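Long-range contacts in alkylhalidase CmlS (Streptomyces venezuelae, PDB 3I3L), which is an FAD-binding halogenase of chloramphenicol biosynthesis in which the flavin is covalently bound to the protein: residues 74-78 with 493-497; 478-482 with 504-508; 379-384 with 403-409. One frame throughout, in Å; residues are numbered along the deposited sequence.

Interaction 1: 74-78 with 493-497; sequences LNRLG and PIGFR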
loop_
_atom_site.group_PDB
_atom_site.type_symbol
_atom_site.label_atom_id
_atom_site.label_comp_id
_atom_site.label_asym_id
_atom_site.label_seq_id
_atom_site.Cartn_x
_atom_site.Cartn_y
_atom_site.Cartn_z
ATOM N N LEU A 74 8.660 10.984 4.267
ATOM C CA LEU A 74 8.845 12.399 4.094
ATOM C C LEU A 74 9.624 13.014 5.296
ATOM O O LEU A 74 10.407 13.920 5.137
ATOM C CB LEU A 74 7.477 13.073 3.943
ATOM C CG LEU A 74 6.712 12.733 2.646
ATOM C CD1 LEU A 74 5.375 13.452 2.599
ATOM C CD2 LEU A 74 7.545 13.092 1.460
ATOM N N ASN A 75 9.401 12.505 6.486
ATOM C CA ASN A 75 10.089 13.025 7.670
ATOM C C ASN A 75 11.585 12.713 7.537
ATOM O O ASN A 75 12.387 13.614 7.693
ATOM C CB ASN A 75 9.508 12.403 8.926
ATOM C CG ASN A 75 10.359 12.713 10.176
ATOM O OD1 ASN A 75 10.158 13.738 10.814
ATOM N ND2 ASN A 75 11.268 11.822 10.533
ATOM N N ARG A 76 11.937 11.454 7.183
ATOM C CA ARG A 76 13.317 11.036 6.994
ATOM C C ARG A 76 14.026 11.707 5.810
ATOM O O ARG A 76 15.248 11.676 5.716
ATOM C CB ARG A 76 13.399 9.500 6.889
ATOM C CG ARG A 76 13.192 8.859 8.269
ATOM C CD ARG A 76 13.205 7.315 8.262
ATOM N NE ARG A 76 11.929 6.784 7.777
ATOM C CZ ARG A 76 11.794 5.919 6.759
ATOM N NH1 ARG A 76 10.575 5.481 6.401
ATOM N NH2 ARG A 76 12.874 5.470 6.125
ATOM N N LEU A 77 13.255 12.316 4.921
ATOM C CA LEU A 77 13.803 13.056 3.800
ATOM C C LEU A 77 13.835 14.556 4.121
ATOM O O LEU A 77 14.196 15.355 3.253
ATOM C CB LEU A 77 12.965 12.871 2.531
ATOM C CG LEU A 77 13.098 11.533 1.773
ATOM C CD1 LEU A 77 12.004 11.430 0.674
ATOM C CD2 LEU A 77 14.506 11.377 1.197
ATOM N N GLY A 78 13.405 14.934 5.334
ATOM C CA GLY A 78 13.618 16.311 5.824
ATOM C C GLY A 78 12.487 17.281 5.615
ATOM O O GLY A 78 12.644 18.492 5.764
ATOM N N PRO A 493 16.627 2.667 6.912
ATOM C CA PRO A 493 15.618 3.777 6.957
ATOM C C PRO A 493 16.177 5.173 7.104
ATOM O O PRO A 493 15.584 6.133 6.615
ATOM C CB PRO A 493 14.729 3.428 8.173
ATOM C CG PRO A 493 15.604 2.462 9.001
ATOM C CD PRO A 493 16.402 1.669 7.982
ATOM N N ILE A 494 17.315 5.323 7.772
ATOM C CA ILE A 494 17.812 6.690 8.034
ATOM C C ILE A 494 18.531 7.319 6.827
ATOM O O ILE A 494 18.283 8.473 6.480
ATOM C CB ILE A 494 18.752 6.724 9.266
ATOM C CG1 ILE A 494 18.041 6.106 10.478
ATOM C CG2 ILE A 494 19.271 8.167 9.547
ATOM C CD1 ILE A 494 18.587 6.535 11.799
ATOM N N GLY A 495 19.396 6.561 6.191
ATOM C CA GLY A 495 20.191 7.108 5.104
ATOM C C GLY A 495 19.758 6.600 3.735
ATOM O O GLY A 495 20.227 7.078 2.745
ATOM N N PHE A 496 18.854 5.617 3.693
ATOM C CA PHE A 496 18.249 5.128 2.457
ATOM C C PHE A 496 19.146 4.250 1.578
ATOM O O PHE A 496 18.801 3.993 0.420
ATOM C CB PHE A 496 17.661 6.267 1.662
ATOM C CG PHE A 496 16.441 6.857 2.293
ATOM C CD1 PHE A 496 15.277 6.102 2.416
ATOM C CD2 PHE A 496 16.453 8.121 2.805
ATOM C CE1 PHE A 496 14.139 6.655 3.031
ATOM C CE2 PHE A 496 15.309 8.697 3.387
ATOM C CZ PHE A 496 14.143 7.965 3.485
ATOM N N ARG A 497 20.274 3.764 2.094
ATOM C CA ARG A 497 21.129 2.923 1.243
ATOM C C ARG A 497 20.488 1.550 1.182
ATOM O O ARG A 497 19.879 1.106 2.156
ATOM C CB ARG A 497 22.586 2.781 1.796
ATOM C CG ARG A 497 23.360 4.150 2.035
ATOM C CD ARG A 497 23.953 4.717 0.698
ATOM N NE ARG A 497 24.379 6.107 0.849
ATOM C CZ ARG A 497 24.693 6.932 -0.138
ATOM N NH1 ARG A 497 24.708 6.515 -1.423
ATOM N NH2 ARG A 497 24.989 8.203 0.157
#

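Interaction 2: 478-482 with 504-508; sequences WTGGK and LANGE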
loop_
_atom_site.group_PDB
_atom_site.type_symbol
_atom_site.label_atom_id
_atom_site.label_comp_id
_atom_site.label_asym_id
_atom_site.label_seq_id
_atom_site.Cartn_x
_atom_site.Cartn_y
_atom_site.Cartn_z
ATOM N N TRP A 478 10.044 -28.253 10.467
ATOM C CA TRP A 478 10.628 -27.331 9.494
ATOM C C TRP A 478 10.329 -27.872 8.093
ATOM O O TRP A 478 10.213 -29.092 7.908
ATOM C CB TRP A 478 12.125 -27.239 9.721
ATOM C CG TRP A 478 12.901 -26.311 8.863
ATOM C CD1 TRP A 478 13.692 -26.655 7.797
ATOM C CD2 TRP A 478 13.018 -24.880 9.005
ATOM N NE1 TRP A 478 14.270 -25.525 7.275
ATOM C CE2 TRP A 478 13.883 -24.434 8.002
ATOM C CE3 TRP A 478 12.492 -23.956 9.898
ATOM C CZ2 TRP A 478 14.220 -23.081 7.845
ATOM C CZ3 TRP A 478 12.822 -22.627 9.758
ATOM C CH2 TRP A 478 13.686 -22.193 8.753
ATOM N N THR A 479 10.198 -26.965 7.131
ATOM C CA THR A 479 9.875 -27.338 5.744
ATOM C C THR A 479 11.186 -27.516 4.983
ATOM O O THR A 479 11.951 -26.556 4.802
ATOM C CB THR A 479 8.972 -26.288 5.034
ATOM O OG1 THR A 479 7.786 -26.041 5.815
ATOM C CG2 THR A 479 8.544 -26.785 3.634
ATOM N N GLY A 480 11.445 -28.758 4.562
ATOM C CA GLY A 480 12.759 -29.157 4.042
ATOM C C GLY A 480 13.601 -29.754 5.164
ATOM O O GLY A 480 13.155 -29.846 6.323
ATOM N N GLY A 481 14.822 -30.157 4.850
ATOM C CA GLY A 481 15.695 -30.751 5.889
ATOM C C GLY A 481 16.865 -29.846 6.231
ATOM O O GLY A 481 17.711 -30.162 7.084
ATOM N N LYS A 482 16.932 -28.711 5.551
ATOM C CA LYS A 482 18.012 -27.784 5.782
ATOM C C LYS A 482 17.491 -26.404 6.179
ATOM O O LYS A 482 16.447 -25.956 5.693
ATOM C CB LYS A 482 18.843 -27.732 4.533
ATOM C CG LYS A 482 17.986 -27.973 3.274
ATOM C CD LYS A 482 18.882 -28.318 2.054
ATOM C CE LYS A 482 18.085 -28.927 0.870
ATOM N NZ LYS A 482 19.038 -29.110 -0.303
ATOM N N LEU A 504 16.759 -16.056 6.934
ATOM C CA LEU A 504 16.464 -17.464 7.052
ATOM C C LEU A 504 15.696 -18.001 5.847
ATOM O O LEU A 504 14.705 -17.411 5.403
ATOM C CB LEU A 504 15.716 -17.751 8.359
ATOM C CG LEU A 504 16.581 -18.247 9.502
ATOM C CD1 LEU A 504 15.920 -17.949 10.821
ATOM C CD2 LEU A 504 16.837 -19.720 9.312
ATOM N N ALA A 505 16.167 -19.141 5.346
ATOM C CA ALA A 505 15.500 -19.866 4.275
ATOM C C ALA A 505 15.665 -21.384 4.437
ATOM O O ALA A 505 16.487 -21.844 5.216
ATOM C CB ALA A 505 16.094 -19.424 2.925
ATOM N N ASN A 506 14.902 -22.153 3.675
ATOM C CA ASN A 506 15.226 -23.568 3.508
ATOM C C ASN A 506 16.069 -23.826 2.223
ATOM O O ASN A 506 16.411 -22.893 1.483
ATOM C CB ASN A 506 13.956 -24.423 3.543
ATOM C CG ASN A 506 13.042 -24.162 2.368
ATOM O OD1 ASN A 506 11.912 -24.651 2.319
ATOM N ND2 ASN A 506 13.510 -23.369 1.435
ATOM N N GLY A 507 16.411 -25.077 1.945
ATOM C CA GLY A 507 17.221 -25.351 0.762
ATOM C C GLY A 507 16.508 -24.984 -0.534
ATOM O O GLY A 507 17.131 -24.745 -1.567
ATOM N N GLU A 508 15.186 -24.943 -0.457
ATOM C CA GLU A 508 14.339 -24.788 -1.610
ATOM C C GLU A 508 13.851 -23.334 -1.647
ATOM O O GLU A 508 12.711 -23.019 -2.035
ATOM C CB GLU A 508 13.194 -25.812 -1.531
ATOM C CG GLU A 508 13.695 -27.289 -1.543
ATOM C CD GLU A 508 14.278 -27.790 -0.189
ATOM O OE1 GLU A 508 13.871 -27.255 0.871
ATOM O OE2 GLU A 508 15.133 -28.725 -0.171
#

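Interaction 3: 379-384 with 403-409; sequences TFASFT and RLTRKKW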
loop_
_atom_site.group_PDB
_atom_site.type_symbol
_atom_site.label_atom_id
_atom_site.label_comp_id
_atom_site.label_asym_id
_atom_site.label_seq_id
_atom_site.Cartn_x
_atom_site.Cartn_y
_atom_site.Cartn_z
ATOM N N THR A 379 -15.658 -9.920 -0.640
ATOM C CA THR A 379 -16.487 -11.071 -0.329
ATOM C C THR A 379 -17.381 -10.874 0.928
ATOM O O THR A 379 -18.541 -11.292 0.923
ATOM C CB THR A 379 -15.642 -12.347 -0.224
ATOM O OG1 THR A 379 -14.916 -12.460 -1.440
ATOM C CG2 THR A 379 -16.536 -13.602 -0.067
ATOM N N PHE A 380 -16.851 -10.240 1.974
ATOM C CA PHE A 380 -17.636 -10.012 3.203
ATOM C C PHE A 380 -18.791 -9.101 2.954
ATOM O O PHE A 380 -19.904 -9.340 3.476
ATOM C CB PHE A 380 -16.797 -9.397 4.348
ATOM C CG PHE A 380 -15.687 -10.276 4.796
ATOM C CD1 PHE A 380 -15.829 -11.670 4.742
ATOM C CD2 PHE A 380 -14.491 -9.735 5.268
ATOM C CE1 PHE A 380 -14.783 -12.504 5.142
ATOM C CE2 PHE A 380 -13.449 -10.571 5.697
ATOM C CZ PHE A 380 -13.594 -11.947 5.628
ATOM N N ALA A 381 -18.562 -8.053 2.178
ATOM C CA ALA A 381 -19.686 -7.156 1.863
ATOM C C ALA A 381 -20.717 -7.807 0.939
ATOM O O ALA A 381 -21.892 -7.431 0.966
ATOM C CB ALA A 381 -19.222 -5.870 1.254
ATOM N N SER A 382 -20.269 -8.764 0.132
ATOM C CA SER A 382 -21.135 -9.379 -0.864
ATOM C C SER A 382 -22.259 -10.230 -0.212
ATOM O O SER A 382 -23.295 -10.462 -0.840
ATOM C CB SER A 382 -20.350 -10.206 -1.878
ATOM O OG SER A 382 -19.860 -11.395 -1.265
ATOM N N PHE A 383 -22.052 -10.646 1.036
ATOM C CA PHE A 383 -23.065 -11.401 1.773
ATOM C C PHE A 383 -24.292 -10.565 2.106
ATOM O O PHE A 383 -25.402 -11.096 2.234
ATOM C CB PHE A 383 -22.462 -11.994 3.045
ATOM C CG PHE A 383 -21.462 -13.085 2.758
ATOM C CD1 PHE A 383 -21.828 -14.177 1.963
ATOM C CD2 PHE A 383 -20.177 -13.023 3.259
ATOM C CE1 PHE A 383 -20.914 -15.204 1.676
ATOM C CE2 PHE A 383 -19.248 -14.047 2.949
ATOM C CZ PHE A 383 -19.618 -15.122 2.165
ATOM N N THR A 384 -24.122 -9.248 2.220
ATOM C CA THR A 384 -25.255 -8.414 2.531
ATOM C C THR A 384 -25.555 -7.383 1.463
ATOM O O THR A 384 -26.518 -6.623 1.600
ATOM C CB THR A 384 -25.138 -7.746 3.880
ATOM O OG1 THR A 384 -23.948 -6.961 3.906
ATOM C CG2 THR A 384 -25.110 -8.842 5.004
ATOM N N ARG A 403 -19.251 -21.532 -0.725
ATOM C CA ARG A 403 -19.844 -20.215 -0.499
ATOM C C ARG A 403 -20.882 -20.168 0.600
ATOM O O ARG A 403 -20.916 -19.198 1.360
ATOM C CB ARG A 403 -20.399 -19.594 -1.812
ATOM C CG ARG A 403 -21.274 -18.364 -1.571
ATOM C CD ARG A 403 -20.776 -17.158 -2.337
ATOM N NE ARG A 403 -21.626 -16.002 -2.094
ATOM C CZ ARG A 403 -21.163 -14.774 -1.822
ATOM N NH1 ARG A 403 -19.841 -14.572 -1.751
ATOM N NH2 ARG A 403 -22.019 -13.752 -1.609
ATOM N N LEU A 404 -21.745 -21.186 0.663
ATOM C CA LEU A 404 -22.678 -21.363 1.804
ATOM C C LEU A 404 -21.904 -21.667 3.112
ATOM O O LEU A 404 -22.110 -20.995 4.133
ATOM C CB LEU A 404 -23.749 -22.413 1.460
ATOM C CG LEU A 404 -24.788 -21.938 0.388
ATOM C CD1 LEU A 404 -24.307 -20.739 -0.586
ATOM C CD2 LEU A 404 -25.373 -23.103 -0.442
ATOM N N THR A 405 -20.963 -22.620 3.065
ATOM C CA THR A 405 -19.978 -22.765 4.161
ATOM C C THR A 405 -19.437 -21.380 4.524
ATOM O O THR A 405 -19.460 -21.009 5.707
ATOM C CB THR A 405 -18.766 -23.702 3.818
ATOM O OG1 THR A 405 -19.231 -24.992 3.367
ATOM C CG2 THR A 405 -17.823 -23.877 5.034
ATOM N N ARG A 406 -18.988 -20.599 3.522
ATOM C CA ARG A 406 -18.449 -19.236 3.823
ATOM C C ARG A 406 -19.380 -18.249 4.603
ATOM O O ARG A 406 -18.872 -17.405 5.339
ATOM C CB ARG A 406 -17.722 -18.563 2.639
ATOM C CG ARG A 406 -16.911 -17.322 3.069
ATOM C CD ARG A 406 -16.511 -16.469 1.850
ATOM N NE ARG A 406 -15.672 -17.244 0.938
ATOM C CZ ARG A 406 -14.382 -17.509 1.131
ATOM N NH1 ARG A 406 -13.743 -17.043 2.184
ATOM N NH2 ARG A 406 -13.725 -18.253 0.256
ATOM N N LYS A 407 -20.710 -18.386 4.505
ATOM C CA LYS A 407 -21.567 -17.913 5.653
ATOM C C LYS A 407 -21.406 -18.839 6.919
ATOM O O LYS A 407 -22.371 -19.408 7.483
ATOM C CB LYS A 407 -23.029 -17.610 5.291
ATOM C CG LYS A 407 -23.875 -17.191 6.537
ATOM C CD LYS A 407 -25.449 -17.392 6.380
ATOM C CE LYS A 407 -25.854 -18.842 5.973
ATOM N NZ LYS A 407 -27.110 -18.857 5.147
ATOM N N LYS A 408 -20.115 -19.077 7.207
ATOM C CA LYS A 408 -19.499 -19.127 8.525
ATOM C C LYS A 408 -19.338 -17.672 8.912
ATOM O O LYS A 408 -18.938 -17.350 10.026
ATOM C CB LYS A 408 -18.084 -19.719 8.383
ATOM C CG LYS A 408 -16.968 -19.124 9.288
ATOM C CD LYS A 408 -16.262 -17.898 8.680
ATOM C CE LYS A 408 -14.859 -17.735 9.292
ATOM N NZ LYS A 408 -14.202 -16.443 8.815
ATOM N N TRP A 409 -19.577 -16.780 7.948
ATOM C CA TRP A 409 -19.414 -15.363 8.201
ATOM C C TRP A 409 -20.557 -14.823 9.066
ATOM O O TRP A 409 -20.323 -13.949 9.904
ATOM C CB TRP A 409 -19.266 -14.596 6.881
ATOM C CG TRP A 409 -19.459 -13.131 7.026
ATOM C CD1 TRP A 409 -18.491 -12.177 7.246
ATOM C CD2 TRP A 409 -20.707 -12.435 6.986
ATOM N NE1 TRP A 409 -19.069 -10.928 7.330
ATOM C CE2 TRP A 409 -20.427 -11.061 7.173
ATOM C CE3 TRP A 409 -22.042 -12.840 6.815
ATOM C CZ2 TRP A 409 -21.425 -10.099 7.188
ATOM C CZ3 TRP A 409 -23.039 -11.878 6.841
ATOM C CH2 TRP A 409 -22.721 -10.525 7.023
#

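Interaction 1: 74-78 with 493-497
Arg76, in the last turn of helix 68-76, faces Ile494 in the connection between strands 483-491 and 498-506; their CA atoms are 6.3 Å apart, and the helix closes just beyond in a Schellman motif at Gly78. The polar link is made by the Arg76 side chain. The Arg76 chain bends about CG-CD (chi3 -78°), bringing Arg76 NH2 to the carbonyl O of Pro493 at 2.8 Å. The bond is nearly straight, 168° at the hydrogen, with the oxygen in the guanidinium plane, at its edge. Arg76 NH2 also comes within 3.4 Å of Pro493 CB, tucked beside the proline ring, and Arg76 CB lies 3.8 Å from Phe496 CZ. Next to this, the branch CD2 of Leu77 meets Phe496 CE2 at 3.6 Å, the two side chains crossing at about a right angle. The Phe496 side chain also touches Thr41 and Lys44 of helix 33-44 and Val336 of helix 327-347, while Leu77 packs on Val37 and Thr41. Arg76 has two further holds: NH1 bonds to Ser72 OG, and Trp117 makes a cation-pi contact with it. The contact therefore joins the FAD-binding part to the C-terminal domain by two kinds of chemistry, a charged donor on a backbone oxygen at the more exposed side and a buried leucine-phenylalanine contact beside it, with the guanidinium probably kept from turning by its several partners.

Interaction 2: 478-482 with 504-508
Trp478 sets the benzene edge of its indole against the end of strand 498-506, CH2 of Trp478 touching Leu504 CD2 at 4.0 Å; the carbonyl O of Ala505 lies at the ring edge, near its plane, beside CZ2. With CG opposite the backbone N (chi1 -178°), the ring reaches across to the strand, while NE1 faces the 478-482 loop: Trp478 NE1 donates to Lys482 O at 2.7 Å, from above the carbonyl plane. The same oxygen also receives a CA-H...O contact from Asn506 CA at 3.5 Å, so the indole and the strand converge on one carbonyl. Further out, the extended Lys482 chain lies across Gly507, with its CD 3.6 Å from Gly507 CA; a side chain on that glycine would run into Lys482 CE. The lysine ends in a long salt bridge, Lys482 NZ to Glu508 OE2 at 3.9 Å. Gly480 has a positive phi, and a CB there would collide with Glu508 OE1. Thr479 OG1 is bonded to Gly562 O, and Leu528 and Ala529 of helix 519-531 pack on the indole. The arrangement is that of a glycine-rich loop entering an antiparallel sheet, folded against the end of the adjacent strand 498-506 in the C-terminal domain.

Interaction 3: 379-384 with 403-409
An aromatic cluster of Phe380, Phe383 and Trp409 fills the angle between the C-terminal end of helix 352-382 and the end of helix 400-406 with the turn that follows. Trp409 meets both phenylalanines. Phe383 CB lies over the face of the Trp409 six-membered ring, 4.1 Å from its centroid, in a CH-pi contact, while the Phe383 ring is slid aside from the five-membered ring, with planes 26° apart. Phe380 is likewise nearly parallel to that five-membered ring but displaced, so it touches mainly through CD1, at 3.7 Å from Trp409 CD1; Ala432 and Ile436 of helix 430-439 pack on it as well. At the far end of the indole, CH2 is met by Thr384 CG2, whose OG1 is held by Gln100 N. Away from the tryptophan, Phe383 CE1 sits over the centre of one face of the Arg403 guanidinium, 3.5 Å from Arg403 CZ. The edge of Phe383 is filled by the aliphatic part of Arg406: its CD lies 3.4 Å from Phe383 CZ and also meets Thr379 CG2, while its guanidinium makes a salt bridge to Glu398. With an alanine in place of Arg403, the flat group facing Phe383 CE1 is gone and Ser382 OG would probably be left without its two donors. Those donors arrive end-on, from a chain bent about CB-CG (chi2 124°): NH1 and NH2 of Arg403 both bond to Ser382 OG at 3.2 Å, the oxygen in the guanidinium plane, and Ser382 OG in turn gives its own proton to Thr379 O at 2.6 Å.

The three contacts do not touch; interactions 1 and 3 lie on opposite sides of the chain's centre, their centres about 43 Å apart. Interactions 1 and 2 sit at the two ends of strand 498-506. Interaction 1 is a boundary between domains, and interaction 2 stays inside the C-terminal domain, with four of its nine touching residues exposed. All three mix buried and exposed residues: interaction 3 buries the largest area, about 490 Å², mostly by aromatic packing with arginines alongside; interaction 1 pairs one hydrogen bond from a charged guanidinium to a backbone carbonyl with apolar packing; interaction 2 combines an indole edge, glycines and backbone oxygens, with a long salt bridge at its exposed end.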